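Local coordinates for protein titin (Homo sapiens, PDB 6H4L) that serves as a giant structural protein of the muscle sarcomere, here represented by one immunoglobulin-like domain of its M-band segment, at residues A[4-9]-A[84-89]. Numbering follows the deposited sequence.
Sequences TLDHAP and TNYKGE
Asn85 and Tyr86 reach across to His7 and Asp6 with one side-chain hydrogen bond each. Asn85 ND2 donates to the backbone O of His7 over 3.0 Å, nearly straight at 173° and within the amide plane, though tilted from the plane of the carbonyl. The same nitrogen also bonds Pro36 O, so one amide ties the hairpin to two other parts of the chain. At the outer margin, Tyr86 OH donates a 2.6 Å hydrogen bond to Asp6 OD2, which accepts through its anti lone pair. The carboxylate lies at the edge of the phenol ring, their planes 79° apart.

Within the hairpin, Asn85 OD1 accepts from Lys87 N at 2.9 Å, forming an Asx turn, with a weaker bond from Gly88 N. A chi1 of 71°, with CG between the backbone N and the carbonyl carbon, places the amide between the turn and segment 4-9; the bonds from ND2 and to OD1 then fix its rotation. His7 ND1 donates to Ala8 O on the N-terminal side.

Van der Waals contacts of carbon atoms with backbone and amide atoms complete the contact. Pro9 CD rests 3.3 Å from Gly88 O and also touches Asn85 OD1; Pro9 also touches Val32 and Ser34 of strand 26-35 and Cys83 of strand 77-85. Lys87 CB lies 3.4 Å from Ala8 N; its CG sits over one face of the Tyr86 ring, off-centre toward the rim. Ala8 CB packs 3.8 Å from Gly88 CA, where the backbones run close, their CA atoms 4.5 Å apart. A water donates to Pro9 O and, weakly, to Glu89 O.

Residues 85-88 form a type I turn linking antiparallel strands 77-85 and 88-98, the F-G hairpin of an I-set immunoglobulin domain. Its contact with strand 7-11 of the opposing sheet joins the two sheets of the beta-sandwich at the domain's N-terminal end.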
loop_
_atom_site.group_PDB
_atom_site.type_symbol
_atom_site.label_atom_id
_atom_site.label_comp_id
_atom_site.label_asym_id
_atom_site.label_seq_id
_atom_site.Cartn_x
_atom_site.Cartn_y
_atom_site.Cartn_z
ATOM N N THR A 4 -18.906 -13.238 13.969
ATOM C CA THR A 4 -17.686 -13.313 13.173
ATOM C C THR A 4 -16.467 -13.468 14.076
ATOM O O THR A 4 -16.117 -12.551 14.815
ATOM C CB THR A 4 -17.506 -12.051 12.292
ATOM O OG1 THR A 4 -18.632 -11.909 11.416
ATOM C CG2 THR A 4 -16.234 -12.144 11.466
ATOM N N LEU A 5 -15.829 -14.634 14.022
ATOM C CA LEU A 5 -14.625 -14.877 14.805
ATOM C C LEU A 5 -13.453 -14.049 14.275
ATOM O O LEU A 5 -13.428 -13.662 13.097
ATOM C CB LEU A 5 -14.258 -16.359 14.768
ATOM C CG LEU A 5 -15.297 -17.322 15.351
ATOM C CD1 LEU A 5 -14.936 -18.762 15.029
ATOM C CD2 LEU A 5 -15.416 -17.120 16.852
ATOM N N ASP A 6 -12.480 -13.781 15.140
ATOM C CA ASP A 6 -11.246 -13.144 14.682
ATOM C C ASP A 6 -10.631 -13.966 13.557
ATOM O O ASP A 6 -10.732 -15.191 13.544
ATOM C CB ASP A 6 -10.227 -13.016 15.815
ATOM C CG ASP A 6 -10.614 -11.975 16.837
ATOM O OD1 ASP A 6 -11.560 -11.202 16.578
ATOM O OD2 ASP A 6 -9.955 -11.928 17.901
ATOM N N HIS A 7 -9.976 -13.296 12.616
ATOM C CA HIS A 7 -9.374 -13.998 11.495
ATOM C C HIS A 7 -8.204 -13.219 10.908
ATOM O O HIS A 7 -8.127 -12.003 11.043
ATOM C CB HIS A 7 -10.420 -14.266 10.403
ATOM C CG HIS A 7 -10.988 -13.027 9.781
ATOM N ND1 HIS A 7 -10.325 -12.318 8.801
ATOM C CD2 HIS A 7 -12.147 -12.362 10.008
ATOM C CE1 HIS A 7 -11.059 -11.277 8.443
ATOM N NE2 HIS A 7 -12.168 -11.281 9.159
ATOM N N ALA A 8 -7.300 -13.950 10.264
ATOM C CA ALA A 8 -6.135 -13.361 9.619
ATOM C C ALA A 8 -6.552 -12.404 8.502
ATOM O O ALA A 8 -7.583 -12.589 7.849
ATOM C CB ALA A 8 -5.244 -14.449 9.061
ATOM N N PRO A 9 -5.726 -11.389 8.261
ATOM C CA PRO A 9 -6.067 -10.473 7.176
ATOM C C PRO A 9 -6.162 -11.210 5.839
ATOM O O PRO A 9 -5.364 -12.119 5.569
ATOM C CB PRO A 9 -4.863 -9.523 7.155
ATOM C CG PRO A 9 -4.313 -9.572 8.552
ATOM C CD PRO A 9 -4.481 -11.012 8.958
ATOM N N THR A 84 -1.026 -7.116 9.107
ATOM C CA THR A 84 -0.783 -8.118 10.146
ATOM C C THR A 84 -1.750 -7.975 11.313
ATOM O O THR A 84 -2.079 -6.877 11.742
ATOM C CB THR A 84 0.658 -7.991 10.695
ATOM O OG1 THR A 84 1.596 -8.103 9.613
ATOM C CG2 THR A 84 0.958 -9.081 11.725
ATOM N N ASN A 85 -2.212 -9.105 11.826
ATOM C CA ASN A 85 -2.801 -9.134 13.156
ATOM C C ASN A 85 -2.354 -10.421 13.851
ATOM O O ASN A 85 -1.549 -11.178 13.301
ATOM C CB ASN A 85 -4.334 -8.932 13.133
ATOM C CG ASN A 85 -5.095 -10.119 12.556
ATOM O OD1 ASN A 85 -4.534 -11.190 12.336
ATOM N ND2 ASN A 85 -6.400 -9.929 12.322
ATOM N N TYR A 86 -2.838 -10.669 15.061
ATOM C CA TYR A 86 -2.332 -11.816 15.808
ATOM C C TYR A 86 -2.656 -13.154 15.141
ATOM O O TYR A 86 -2.012 -14.162 15.420
ATOM C CB TYR A 86 -2.810 -11.777 17.260
ATOM C CG TYR A 86 -4.220 -12.278 17.489
ATOM C CD1 TYR A 86 -4.448 -13.600 17.848
ATOM C CD2 TYR A 86 -5.313 -11.422 17.393
ATOM C CE1 TYR A 86 -5.728 -14.070 18.083
ATOM C CE2 TYR A 86 -6.612 -11.884 17.642
ATOM C CZ TYR A 86 -6.804 -13.210 17.984
ATOM O OH TYR A 86 -8.077 -13.693 18.228
ATOM N N LYS A 87 -3.644 -13.145 14.248
ATOM C CA LYS A 87 -4.069 -14.345 13.537
ATOM C C LYS A 87 -3.247 -14.684 12.298
ATOM O O LYS A 87 -3.243 -15.838 11.863
ATOM C CB LYS A 87 -5.538 -14.223 13.127
ATOM C CG LYS A 87 -6.509 -14.457 14.248
ATOM C CD LYS A 87 -6.442 -15.919 14.673
ATOM C CE LYS A 87 -7.666 -16.347 15.428
ATOM N NZ LYS A 87 -7.586 -17.805 15.700
ATOM N N GLY A 88 -2.588 -13.687 11.703
ATOM C CA GLY A 88 -1.808 -13.929 10.504
ATOM C C GLY A 88 -1.427 -12.677 9.752
ATOM O O GLY A 88 -1.485 -11.580 10.294
ATOM N N GLU A 89 -1.046 -12.855 8.498
ATOM C CA GLU A 89 -0.606 -11.725 7.696
ATOM C C GLU A 89 -0.977 -11.921 6.238
ATOM O O GLU A 89 -1.127 -13.047 5.767
ATOM C CB GLU A 89 0.905 -11.534 7.844
ATOM C CG GLU A 89 1.752 -12.591 7.176
ATOM C CD GLU A 89 3.222 -12.195 7.101
ATOM O OE1 GLU A 89 3.589 -11.130 7.646
ATOM O OE2 GLU A 89 4.008 -12.946 6.486
HETATM O O HOH W 1 -4.113 -14.436 5.364
#